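Local coordinates for protein exosome complex component Rrp41 (Archaeoglobus fulgidus, PDB 3M7N) that probably degrades RNA from the 3' end as a catalytic subunit of the archaeal exosome and may also synthesise heteromeric RNA tails, at residues E25-K30 and A132-R137; C43-E46 and K51-A54; C140-S145 and E231-A236; V162-A167 and K216-L221; F189-R194 and E220-G225. The protein carries 1 engineered substitution. One frame throughout, in Å; residues are numbered along the deposited sequence.

Contact 1: residues E25-K30 and A132-R137; sequences ELRPIK and ADAGSR. With nucleotides of chain L.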
# COMPACT_ATOMS: atom_id res chain seq x y z
N GLU E 25 31.05 -32.98 12.76
CA GLU E 25 29.75 -33.59 13.07
C GLU E 25 28.56 -32.62 13.03
O GLU E 25 28.62 -31.52 13.60
CB GLU E 25 29.81 -34.25 14.45
CG GLU E 25 30.88 -35.34 14.56
CD GLU E 25 30.94 -35.94 15.95
OE1 GLU E 25 31.60 -36.99 16.11
OE2 GLU E 25 30.32 -35.35 16.87
N LEU E 26 27.48 -33.04 12.38
CA LEU E 26 26.21 -32.30 12.37
C LEU E 26 25.50 -32.39 13.71
O LEU E 26 25.70 -33.35 14.46
CB LEU E 26 25.26 -32.86 11.30
CG LEU E 26 25.67 -32.75 9.84
CD1 LEU E 26 24.80 -33.65 8.98
CD2 LEU E 26 25.61 -31.30 9.37
N ARG E 27 24.63 -31.41 13.96
CA ARG E 27 23.70 -31.48 15.09
C ARG E 27 22.61 -32.49 14.76
O ARG E 27 22.38 -32.77 13.58
CB ARG E 27 23.09 -30.10 15.36
CG ARG E 27 24.04 -29.09 16.04
CD ARG E 27 23.40 -27.69 16.10
NE ARG E 27 23.09 -27.16 14.78
CZ ARG E 27 22.59 -25.94 14.53
NH1 ARG E 27 22.37 -25.57 13.28
NH2 ARG E 27 22.34 -25.09 15.53
N PRO E 28 21.97 -33.07 15.78
CA PRO E 28 20.84 -33.98 15.54
C PRO E 28 19.79 -33.33 14.63
O PRO E 28 19.48 -32.14 14.77
CB PRO E 28 20.24 -34.20 16.93
CG PRO E 28 21.38 -33.95 17.88
CD PRO E 28 22.29 -32.94 17.21
N ILE E 29 19.25 -34.13 13.72
CA ILE E 29 18.33 -33.65 12.72
C ILE E 29 17.13 -34.58 12.64
O ILE E 29 17.29 -35.80 12.75
CB ILE E 29 19.05 -33.58 11.36
CG1 ILE E 29 19.96 -32.35 11.33
CG2 ILE E 29 18.08 -33.53 10.21
CD1 ILE E 29 20.80 -32.27 10.08
N LYS E 30 15.94 -34.00 12.48
CA LYS E 30 14.72 -34.75 12.22
C LYS E 30 13.98 -34.08 11.07
O LYS E 30 13.86 -32.85 11.04
CB LYS E 30 13.83 -34.77 13.46
CG LYS E 30 12.60 -35.67 13.33
CD LYS E 30 11.42 -35.20 14.20
CE LYS E 30 10.08 -35.76 13.67
NZ LYS E 30 8.86 -35.17 14.32
N ALA E 132 14.53 -20.98 17.37
CA ALA E 132 15.69 -20.51 16.64
C ALA E 132 16.99 -20.88 17.32
O ALA E 132 17.15 -20.75 18.53
CB ALA E 132 15.62 -19.01 16.45
N ASP E 133 17.93 -21.33 16.51
CA ASP E 133 19.31 -21.42 16.96
C ASP E 133 20.18 -21.04 15.78
O ASP E 133 19.66 -20.60 14.75
CB ASP E 133 19.62 -22.81 17.49
CG ASP E 133 20.72 -22.79 18.53
OD1 ASP E 133 20.42 -22.80 19.75
OD2 ASP E 133 21.90 -22.75 18.13
N ALA E 134 21.49 -21.18 15.92
CA ALA E 134 22.39 -20.87 14.82
C ALA E 134 21.98 -21.69 13.60
O ALA E 134 21.56 -22.83 13.74
CB ALA E 134 23.84 -21.15 15.21
N GLY E 135 22.09 -21.11 12.42
CA GLY E 135 21.82 -21.83 11.20
C GLY E 135 20.36 -21.94 10.79
O GLY E 135 20.05 -22.69 9.85
N SER E 136 19.46 -21.21 11.45
CA SER E 136 18.02 -21.31 11.12
C SER E 136 17.72 -21.11 9.63
O SER E 136 16.81 -21.72 9.09
CB SER E 136 17.15 -20.37 11.96
OG SER E 136 17.42 -19.01 11.73
N ARG E 137 18.51 -20.28 8.96
CA ARG E 137 18.29 -20.11 7.52
C ARG E 137 18.61 -21.39 6.74
O ARG E 137 17.94 -21.70 5.75
CB ARG E 137 19.05 -18.89 6.97
CG ARG E 137 20.38 -19.20 6.34
CD ARG E 137 21.12 -17.91 6.03
NE ARG E 137 21.17 -17.04 7.21
CZ ARG E 137 21.60 -15.79 7.20
NH1 ARG E 137 22.05 -15.25 6.07
NH2 ARG E 137 21.60 -15.07 8.31
P C L 6 22.55 -15.11 11.92
OP1 C L 6 23.15 -16.26 11.19
OP2 C L 6 22.10 -13.92 11.15
O5' C L 6 21.33 -15.65 12.83
C5' C L 6 21.57 -16.80 13.65
C4' C L 6 20.77 -16.79 14.94
O4' C L 6 20.86 -15.51 15.62
C3' C L 6 19.27 -16.97 14.81
O3' C L 6 18.95 -18.30 14.41
C2' C L 6 18.89 -16.66 16.26
O2' C L 6 19.20 -17.72 17.16
C1' C L 6 19.77 -15.44 16.53
N1 C L 6 19.01 -14.18 16.36
C2 C L 6 18.21 -13.74 17.42
O2 C L 6 18.18 -14.41 18.46
N3 C L 6 17.51 -12.60 17.28
C4 C L 6 17.58 -11.90 16.14
N4 C L 6 16.86 -10.77 16.05
C5 C L 6 18.40 -12.33 15.05
C6 C L 6 19.09 -13.47 15.20

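Contact 2: residues C43-E46 and K51-A54; sequences CYLE and KVIA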
# COMPACT_ATOMS: atom_id res chain seq x y z
N CYS E 43 6.85 -29.59 5.37
CA CYS E 43 7.91 -30.30 6.04
C CYS E 43 8.14 -29.70 7.40
O CYS E 43 8.27 -28.49 7.52
CB CYS E 43 9.20 -30.24 5.21
SG CYS E 43 10.69 -30.86 6.06
N TYR E 44 8.15 -30.55 8.43
CA TYR E 44 8.66 -30.16 9.74
C TYR E 44 10.11 -30.68 9.91
O TYR E 44 10.42 -31.81 9.55
CB TYR E 44 7.76 -30.64 10.89
CG TYR E 44 8.33 -30.31 12.26
CD1 TYR E 44 8.26 -29.03 12.79
CD2 TYR E 44 8.96 -31.28 13.02
CE1 TYR E 44 8.79 -28.73 14.05
CE2 TYR E 44 9.49 -31.00 14.27
CZ TYR E 44 9.41 -29.72 14.78
OH TYR E 44 9.94 -29.44 16.02
N LEU E 45 10.99 -29.83 10.43
CA LEU E 45 12.41 -30.10 10.38
C LEU E 45 13.01 -29.58 11.65
O LEU E 45 12.71 -28.46 12.08
CB LEU E 45 13.02 -29.38 9.20
CG LEU E 45 14.47 -29.39 8.67
CD1 LEU E 45 15.53 -29.12 9.74
CD2 LEU E 45 14.78 -30.58 7.79
N GLU E 46 13.83 -30.41 12.27
CA GLU E 46 14.65 -29.99 13.38
C GLU E 46 16.12 -30.09 12.95
O GLU E 46 16.50 -30.92 12.12
CB GLU E 46 14.37 -30.84 14.62
CG GLU E 46 13.03 -30.54 15.28
CD GLU E 46 12.70 -31.48 16.43
OE1 GLU E 46 11.54 -31.49 16.90
OE2 GLU E 46 13.60 -32.23 16.87
N LYS E 51 13.84 -25.29 15.27
CA LYS E 51 12.61 -26.00 14.92
C LYS E 51 11.84 -25.17 13.92
O LYS E 51 11.37 -24.09 14.24
CB LYS E 51 11.74 -26.26 16.14
CG LYS E 51 12.42 -27.06 17.22
CD LYS E 51 11.41 -27.65 18.19
CE LYS E 51 12.12 -28.26 19.38
NZ LYS E 51 11.12 -28.80 20.32
N VAL E 52 11.71 -25.69 12.70
CA VAL E 52 11.13 -24.90 11.64
C VAL E 52 10.06 -25.68 10.94
O VAL E 52 10.04 -26.91 10.98
CB VAL E 52 12.20 -24.49 10.59
CG1 VAL E 52 13.41 -23.89 11.27
CG2 VAL E 52 12.60 -25.68 9.75
N ILE E 53 9.16 -24.96 10.29
CA ILE E 53 8.14 -25.58 9.46
C ILE E 53 7.99 -24.87 8.10
O ILE E 53 8.06 -23.65 8.01
CB ILE E 53 6.79 -25.74 10.24
CG1 ILE E 53 5.79 -26.52 9.39
CG2 ILE E 53 6.25 -24.38 10.69
CD1 ILE E 53 4.74 -27.23 10.23
N ALA E 54 7.81 -25.64 7.04
CA ALA E 54 7.78 -25.07 5.71
C ALA E 54 6.50 -25.50 5.03
O ALA E 54 6.00 -26.59 5.27
CB ALA E 54 8.98 -25.54 4.87

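Contact 3: residues C140-S145 and E231-A236; sequences CLNAAS and EMQREA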
# COMPACT_ATOMS: atom_id res chain seq x y z
N CYS E 140 15.70 -23.82 7.38
CA CYS E 140 14.54 -23.49 6.53
C CYS E 140 14.75 -23.91 5.10
O CYS E 140 13.84 -24.44 4.46
CB CYS E 140 14.19 -21.99 6.61
SG CYS E 140 13.73 -21.51 8.29
N LEU E 141 15.94 -23.68 4.57
CA LEU E 141 16.20 -24.09 3.20
C LEU E 141 16.04 -25.61 3.05
O LEU E 141 15.48 -26.08 2.05
CB LEU E 141 17.58 -23.63 2.74
CG LEU E 141 17.76 -22.19 2.27
CD1 LEU E 141 19.26 -21.86 2.07
CD2 LEU E 141 16.95 -21.93 1.00
N ASN E 142 16.50 -26.37 4.04
CA ASN E 142 16.35 -27.82 3.95
C ASN E 142 14.89 -28.20 4.01
O ASN E 142 14.43 -29.05 3.26
CB ASN E 142 17.13 -28.58 5.04
CG ASN E 142 18.62 -28.53 4.81
OD1 ASN E 142 19.09 -28.74 3.68
ND2 ASN E 142 19.38 -28.23 5.86
N ALA E 143 14.16 -27.56 4.93
CA ALA E 143 12.74 -27.87 5.09
C ALA E 143 11.98 -27.47 3.84
O ALA E 143 11.11 -28.20 3.35
CB ALA E 143 12.18 -27.19 6.31
N ALA E 144 12.35 -26.32 3.27
CA ALA E 144 11.65 -25.86 2.07
C ALA E 144 11.80 -26.80 0.86
O ALA E 144 10.84 -27.01 0.12
CB ALA E 144 12.05 -24.45 1.73
N SER E 145 13.00 -27.35 0.65
CA SER E 145 13.24 -28.27 -0.47
C SER E 145 12.45 -29.55 -0.30
O SER E 145 11.94 -30.12 -1.26
CB SER E 145 14.74 -28.57 -0.64
OG SER E 145 15.02 -29.23 -1.89
N GLU E 231 20.82 -37.19 2.36
CA GLU E 231 20.27 -38.52 2.54
C GLU E 231 19.11 -38.51 3.54
O GLU E 231 18.16 -39.27 3.38
CB GLU E 231 21.35 -39.55 2.94
CG GLU E 231 22.20 -40.05 1.73
CD GLU E 231 21.39 -40.83 0.67
OE1 GLU E 231 20.50 -41.65 1.03
OE2 GLU E 231 21.66 -40.63 -0.53
N MET E 232 19.17 -37.65 4.55
CA MET E 232 18.03 -37.53 5.46
C MET E 232 16.77 -37.03 4.73
O MET E 232 15.66 -37.51 4.98
CB MET E 232 18.36 -36.64 6.66
CG MET E 232 19.61 -37.08 7.41
SD MET E 232 20.05 -36.04 8.82
CE MET E 232 21.81 -36.36 8.92
N GLN E 233 16.96 -36.09 3.81
CA GLN E 233 15.88 -35.49 3.06
C GLN E 233 15.27 -36.57 2.18
O GLN E 233 14.05 -36.68 2.03
CB GLN E 233 16.39 -34.33 2.17
CG GLN E 233 16.85 -33.07 2.93
CD GLN E 233 17.50 -32.02 1.99
OE1 GLN E 233 17.10 -30.84 1.98
NE2 GLN E 233 18.47 -32.45 1.19
N ARG E 234 16.15 -37.37 1.59
CA ARG E 234 15.72 -38.43 0.69
C ARG E 234 14.90 -39.43 1.48
O ARG E 234 13.84 -39.85 1.05
CB ARG E 234 16.93 -39.10 0.05
CG ARG E 234 16.58 -40.12 -1.01
CD ARG E 234 17.80 -40.94 -1.43
NE ARG E 234 17.40 -42.32 -1.71
CZ ARG E 234 17.03 -42.76 -2.91
NH1 ARG E 234 17.04 -41.93 -3.97
NH2 ARG E 234 16.65 -44.03 -3.05
N GLU E 235 15.39 -39.79 2.67
CA GLU E 235 14.69 -40.72 3.53
C GLU E 235 13.29 -40.20 3.88
O GLU E 235 12.29 -40.93 3.79
CB GLU E 235 15.49 -40.95 4.80
CG GLU E 235 15.67 -42.40 5.15
CD GLU E 235 16.73 -43.09 4.30
OE1 GLU E 235 16.36 -43.81 3.33
OE2 GLU E 235 17.93 -42.90 4.60
N ALA E 236 13.24 -38.94 4.30
CA ALA E 236 11.96 -38.33 4.67
C ALA E 236 10.94 -38.38 3.52
O ALA E 236 9.76 -38.59 3.75
CB ALA E 236 12.17 -36.90 5.18

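Contact 4: residues V162-A167 and K216-L221; sequences VAVGKA and KQAIEL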
# COMPACT_ATOMS: atom_id res chain seq x y z
N VAL E 162 23.97 -26.25 4.67
CA VAL E 162 24.59 -26.18 5.99
C VAL E 162 25.55 -25.00 6.04
O VAL E 162 26.05 -24.56 5.01
CB VAL E 162 25.54 -27.39 6.27
CG1 VAL E 162 25.32 -27.94 7.67
CG2 VAL E 162 25.42 -28.44 5.21
N ALA E 163 25.86 -24.55 7.25
CA ALA E 163 26.89 -23.55 7.44
C ALA E 163 28.15 -24.19 8.01
O ALA E 163 28.10 -25.21 8.69
CB ALA E 163 26.40 -22.45 8.40
N VAL E 164 29.30 -23.59 7.72
CA VAL E 164 30.52 -23.96 8.39
C VAL E 164 30.89 -22.76 9.22
O VAL E 164 30.81 -21.62 8.74
CB VAL E 164 31.66 -24.26 7.39
CG1 VAL E 164 33.01 -24.20 8.10
CG2 VAL E 164 31.44 -25.62 6.73
N GLY E 165 31.26 -23.00 10.47
CA GLY E 165 31.72 -21.94 11.35
C GLY E 165 33.23 -22.00 11.51
O GLY E 165 33.91 -22.84 10.92
N LYS E 166 33.75 -21.10 12.32
CA LYS E 166 35.15 -21.13 12.65
C LYS E 166 35.27 -20.78 14.12
O LYS E 166 34.82 -19.72 14.55
CB LYS E 166 35.95 -20.16 11.78
CG LYS E 166 37.45 -20.15 12.11
CD LYS E 166 38.23 -19.27 11.15
CE LYS E 166 39.49 -18.72 11.77
NZ LYS E 166 40.15 -17.83 10.78
N ALA E 167 35.87 -21.69 14.88
CA ALA E 167 35.96 -21.56 16.33
C ALA E 167 37.36 -21.88 16.82
O ALA E 167 37.95 -22.90 16.44
CB ALA E 167 34.93 -22.45 16.99
N LYS E 216 38.40 -22.22 1.26
CA LYS E 216 38.40 -23.42 0.43
C LYS E 216 38.17 -24.73 1.21
O LYS E 216 37.44 -25.61 0.74
CB LYS E 216 39.67 -23.48 -0.41
CG LYS E 216 39.74 -22.32 -1.39
CD LYS E 216 40.83 -22.52 -2.42
CE LYS E 216 40.36 -23.42 -3.54
NZ LYS E 216 41.54 -23.82 -4.35
N GLN E 217 38.77 -24.84 2.38
CA GLN E 217 38.51 -25.98 3.26
C GLN E 217 37.05 -26.00 3.76
O GLN E 217 36.44 -27.07 3.90
CB GLN E 217 39.49 -25.97 4.43
CG GLN E 217 40.92 -26.21 3.99
CD GLN E 217 41.96 -25.53 4.88
OE1 GLN E 217 41.80 -25.44 6.09
NE2 GLN E 217 43.04 -25.07 4.27
N ALA E 218 36.50 -24.82 4.03
CA ALA E 218 35.11 -24.71 4.50
C ALA E 218 34.16 -25.29 3.46
O ALA E 218 33.22 -26.02 3.80
CB ALA E 218 34.75 -23.27 4.82
N ILE E 219 34.41 -24.98 2.19
CA ILE E 219 33.61 -25.56 1.11
C ILE E 219 33.66 -27.08 1.14
O ILE E 219 32.63 -27.74 0.95
CB ILE E 219 34.06 -25.08 -0.28
CG1 ILE E 219 33.98 -23.57 -0.40
CG2 ILE E 219 33.17 -25.69 -1.36
CD1 ILE E 219 34.25 -23.09 -1.81
N GLU E 220 34.84 -27.65 1.36
CA GLU E 220 34.94 -29.11 1.42
C GLU E 220 34.13 -29.67 2.58
O GLU E 220 33.38 -30.63 2.41
CB GLU E 220 36.40 -29.59 1.49
CG GLU E 220 37.20 -29.30 0.23
CD GLU E 220 36.52 -29.81 -1.01
OE1 GLU E 220 36.23 -29.00 -1.94
OE2 GLU E 220 36.26 -31.04 -1.06
N LEU E 221 34.27 -29.05 3.75
CA LEU E 221 33.55 -29.48 4.94
C LEU E 221 32.04 -29.43 4.69
O LEU E 221 31.32 -30.40 4.97
CB LEU E 221 33.87 -28.56 6.09
CG LEU E 221 34.29 -29.17 7.42
CD1 LEU E 221 33.94 -28.19 8.51
CD2 LEU E 221 33.64 -30.52 7.65

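Contact 5: residues F189-R194 and E220-G225; sequences FAFLIR and ELAKKG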
# COMPACT_ATOMS: atom_id res chain seq x y z
N PHE E 189 25.93 -22.33 3.37
CA PHE E 189 25.91 -22.74 1.96
C PHE E 189 24.59 -23.43 1.67
O PHE E 189 23.91 -23.89 2.59
CB PHE E 189 26.98 -23.81 1.65
CG PHE E 189 28.39 -23.40 1.94
CD1 PHE E 189 28.88 -23.41 3.24
CD2 PHE E 189 29.24 -23.03 0.90
CE1 PHE E 189 30.19 -23.05 3.49
CE2 PHE E 189 30.55 -22.67 1.15
CZ PHE E 189 31.02 -22.68 2.45
N ALA E 190 24.26 -23.53 0.39
CA ALA E 190 23.27 -24.51 -0.04
C ALA E 190 23.71 -24.95 -1.41
O ALA E 190 24.25 -24.16 -2.18
CB ALA E 190 21.89 -23.92 -0.09
N PHE E 191 23.49 -26.23 -1.72
CA PHE E 191 23.95 -26.80 -2.97
C PHE E 191 22.79 -27.43 -3.71
O PHE E 191 21.80 -27.85 -3.10
CB PHE E 191 25.01 -27.90 -2.73
CG PHE E 191 26.16 -27.48 -1.85
CD1 PHE E 191 26.13 -27.74 -0.49
CD2 PHE E 191 27.27 -26.84 -2.39
CE1 PHE E 191 27.19 -27.35 0.33
CE2 PHE E 191 28.33 -26.47 -1.58
CZ PHE E 191 28.30 -26.73 -0.22
N LEU E 192 22.92 -27.49 -5.02
CA LEU E 192 22.10 -28.38 -5.82
C LEU E 192 22.73 -29.79 -5.79
O LEU E 192 23.90 -29.96 -6.15
CB LEU E 192 22.07 -27.88 -7.27
CG LEU E 192 21.37 -28.84 -8.22
CD1 LEU E 192 19.86 -28.87 -7.93
CD2 LEU E 192 21.65 -28.47 -9.67
N ILE E 193 21.96 -30.78 -5.33
CA ILE E 193 22.32 -32.19 -5.46
C ILE E 193 21.65 -32.77 -6.69
O ILE E 193 20.43 -32.68 -6.85
CB ILE E 193 21.84 -33.04 -4.27
CG1 ILE E 193 22.06 -32.33 -2.94
CG2 ILE E 193 22.53 -34.40 -4.29
CD1 ILE E 193 23.50 -32.14 -2.57
N ARG E 194 22.45 -33.38 -7.56
CA ARG E 194 21.95 -33.99 -8.78
C ARG E 194 22.75 -35.26 -8.99
O ARG E 194 23.96 -35.28 -8.75
CB ARG E 194 22.13 -33.06 -9.98
CG ARG E 194 20.96 -33.04 -10.94
CD ARG E 194 21.41 -33.04 -12.37
NE ARG E 194 22.10 -31.83 -12.78
CZ ARG E 194 21.55 -30.86 -13.51
NH1 ARG E 194 22.26 -29.78 -13.84
NH2 ARG E 194 20.30 -30.95 -13.91
N GLU E 220 34.84 -27.65 1.36
CA GLU E 220 34.94 -29.11 1.42
C GLU E 220 34.13 -29.67 2.58
O GLU E 220 33.38 -30.63 2.41
CB GLU E 220 36.40 -29.59 1.49
CG GLU E 220 37.20 -29.30 0.23
CD GLU E 220 36.52 -29.81 -1.01
OE1 GLU E 220 36.23 -29.00 -1.94
OE2 GLU E 220 36.26 -31.04 -1.06
N LEU E 221 34.27 -29.05 3.75
CA LEU E 221 33.55 -29.48 4.94
C LEU E 221 32.04 -29.43 4.69
O LEU E 221 31.32 -30.40 4.97
CB LEU E 221 33.87 -28.56 6.09
CG LEU E 221 34.29 -29.17 7.42
CD1 LEU E 221 33.94 -28.19 8.51
CD2 LEU E 221 33.64 -30.52 7.65
N ALA E 222 31.57 -28.31 4.16
CA ALA E 222 30.14 -28.14 3.95
C ALA E 222 29.57 -29.17 2.97
O ALA E 222 28.50 -29.72 3.22
CB ALA E 222 29.82 -26.71 3.48
N LYS E 223 30.27 -29.42 1.87
CA LYS E 223 29.80 -30.44 0.92
C LYS E 223 29.59 -31.80 1.61
O LYS E 223 28.56 -32.47 1.43
CB LYS E 223 30.77 -30.56 -0.24
CG LYS E 223 30.83 -29.33 -1.10
CD LYS E 223 31.60 -29.62 -2.38
CE LYS E 223 33.07 -29.84 -2.07
NZ LYS E 223 33.85 -30.25 -3.27
N LYS E 224 30.56 -32.18 2.43
CA LYS E 224 30.45 -33.41 3.19
C LYS E 224 29.17 -33.43 4.04
O LYS E 224 28.33 -34.32 3.90
CB LYS E 224 31.70 -33.61 4.06
CG LYS E 224 31.58 -34.74 5.04
CD LYS E 224 32.92 -35.04 5.70
CE LYS E 224 32.81 -36.11 6.79
NZ LYS E 224 33.99 -36.02 7.71
N GLY E 225 29.02 -32.46 4.93
CA GLY E 225 27.81 -32.35 5.72
C GLY E 225 26.57 -32.31 4.84
O GLY E 225 25.56 -32.95 5.14

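Contact 1: residues E25-K30 and A132-R137
The Arg27 guanidinium meets the 132-137 segment with its edge: Ala134 O and Asp133 OD2 both lie in its plane. Its two terminal nitrogens converge on one oxygen, with NH1 2.9 Å and NH2 3.0 Å from Ala134 O, and both come from the same face of that carbonyl, NH1 standing above its plane. NH2 also makes a long salt bridge of 3.5 Å to Asp133 OD2, the carboxylate turned 70° from the guanidinium. OD2 in turn takes the N-H of Ala134 at 2.7 Å, and OD1 goes to Lys44 of the neighbouring exonuclease 2 subunit. This is a type II turn from Asp133 to Ser136 in the RNase PH fold, with Gly135 as the N-cap residue of helix 136-150. Ser136, which ends the turn, and Arg137 in the helix that follows face cytidine 6 of the RNA: Ser136 OG lies 3.2 Å from its O3', and Arg137 NH2 presents a guanidinium edge 3.1 Å from its OP2. With a leucine in place of Arg27, Ala134 O would probably lose both guanidinium donors, while the carboxylates of Asp133 and Asp174 would each lose a positive partner. The bend at chi3 (-60°) in the Arg27 chain sets the direction in which its guanidinium edge meets the turn.

Contact 2: residues C43-E46 and K51-A54
The side chains of Tyr44 and Lys51 cross obliquely, and the tyrosine touches with its OH, 3.2 Å from Lys51 CD. The two are diagonal neighbours in the antiparallel hairpin of strands 41-47 and 50-60. With Tyr44 CG anti to the backbone nitrogen (chi1 176°), the ring swings toward the Glu46 end, where its OH donates to Glu46 OE1 at 2.7 Å. That oxygen lies in the plane of the ring and accepts through its anti lone pair. Glu46 and Lys51, a non-hydrogen-bonded pair, run side by side in the same direction, with Glu46 CG 4.0 Å from Lys51 CG. Their charged ends stop short of a salt bridge: Lys51 NZ goes on to Glu43 and the carbonyl of Val41 of the neighbouring exonuclease 2 subunit. The other face of the hairpin is apolar. Leu45 CB rests 3.8 Å from Val52 CG2, with Cys43 and Ala54 paired beside them, and all four lie against helix 136-150, where Ala143 is a common neighbour. Reciprocal backbone bonds join Cys43 to Ala54 and Leu45 to Val52, of which Val52 N to Leu45 O (3.0 Å) is almost straight at 177°. One face of the hairpin is thus suited to the hydrophobic interior, while on the other the tyrosine hydroxyl steadies Glu46 and leaves the lysine ammonium to the subunit interface.

Contact 3: residues C140-S145 and E231-A236
Asn142 is the first residue of 140-145 to meet the other helix, and it meets Gln233, the one residue of 231-236 that reaches across. The contact joins two helices of the RNase PH fold: helix 136-150, which lies on the mixed sheet of the first half, and the long C-terminal helix 212-248. The backbones stay well apart, Asn142 CA lying 7.7 Å from Gln233 CA, and the gap is bridged by the extended chain of Gln233. Its amide arrives at about a right angle to the Asn142 side chain, the two amide planes 89° apart, with Asn142 OD1 4.0 Å from Gln233 CD. Asn142 OD1 has a firm partner elsewhere, the backbone N of Ser161 on strand 158-167, so the side chain is also tied to the second sheet. Ala143 and Ala144 turn to the mixed sheet side. Ser145, whose N bonds to Leu141 O at 3.1 Å, comes round toward Gln233 one turn on, touching the end of that side chain lightly through CB. Its OG is anti to the backbone nitrogen (chi1 -168°), directed to its hydrogen-bond partner, the backbone N of Ile159.

Contact 4: residues V162-A167 and K216-L221
Leu221 N bonds to Gln217 O at 2.9 Å, the ordinary helical link from one turn to the next, and it belongs to the turn that presents Ala218 and Leu221 to Val164. Here the C-terminal helix 212-248 packs on strand 158-167, part of the four-stranded antiparallel sheet in the second half of the RNase PH fold. The contact is apolar and narrow, with Val164 as the single residue of 162-167 that touches the helix segment. Its two methyls divide the work. Val164 CG1, anti to the backbone nitrogen (chi1 162°), sits 3.8 Å from Ala218 CB, while Val164 CG2 lies 3.9 Å from Leu221 CB. The Leu221 side chain crosses the valine obliquely, and Leu221 CD1 comes to 4.0 Å from Val164 CG2 and 4.1 Å from Val164 CG1, so this leucine branch spans both methyls. The small side chain of Ala218 lets strand and helix come close: Val164 CA and Ala218 CA are 6.1 Å apart. Further along the strand, Lys166 ties its NZ to Glu214 and to the carbonyl of Arg209, a polar link near the start of the helix. Leu171 of the edge strand packs beside Val164, and Leu221 also touches Asp24. Cutting Val164 back to a glycine is likely to open a gap beneath Ala218 and leave Leu221 CD1 freer to turn. At the closest point, Val164 CG2 lies 3.5 Å from the carbonyl O of Ala218.

Contact 5: residues F189-R194 and E220-G225
Phe189 and Phe191, two residues apart on one strand, adopt the same first torsion, CG anti to the carbonyl carbon and beside the backbone nitrogen (chi1 -59° for Phe189), and this sends both rings toward Ala222 and Lys223 of the helix. Ala222 CB stands over a face of the Phe189 ring in a CH-pi contact, 3.9 Å from the centroid and 29° off the ring normal. It leans to one side of the ring, nearest to Phe189 CD1 at 3.4 Å. The same methyl, Ala222 CB, reaches Phe191 CZ at 4.0 Å, so it touches both rings. In the antiparallel sheet of the second RNase PH half, strand 185-194 runs beneath the C-terminal helix 212-248, the two local axes 9.3 Å apart and inclined at 59°. Phe191 also meets the stem of Lys223, its CZ 3.7 Å from Lys223 CG, with the lysine chain crossing at about a right angle. Ile198 and Ala226 also pack on this ring, and Ile219 packs on Phe189. Beyond CG the lysine bends at chi3 and leads away from the strand, carrying Lys223 NZ back along its own helix to a salt bridge with Glu220 OE1 at 3.0 Å. Glu235 of the exonuclease 2 subunit is a second partner of Lys223 NZ, in a long, weak ion pair.

In the fold
All five contacts are largely buried, but they differ in chemistry. Contacts 1 and 3 both use helix 136-150, on which the hairpin of contact 2 packs through Ala143. Contacts 3, 4 and 5 all draw on the long helix 212-248, and contacts 4 and 5 meet on adjoining turns and neighbouring strands, where apolar packing dominates. Contact 1 is charged and hydrogen-bonded, beside the RNA; through Lys30 it pairs with strand 41-47 of contact 2, and through Leu26 and Ile29 it reaches contacts 3, 4 and 5. Asp133 in contact 1 and Lys51 in contact 2 make salt bridges to the exonuclease 2 subunit, and contact 5 reaches it weakly, whereas contact 3 is a sparse meeting of amides.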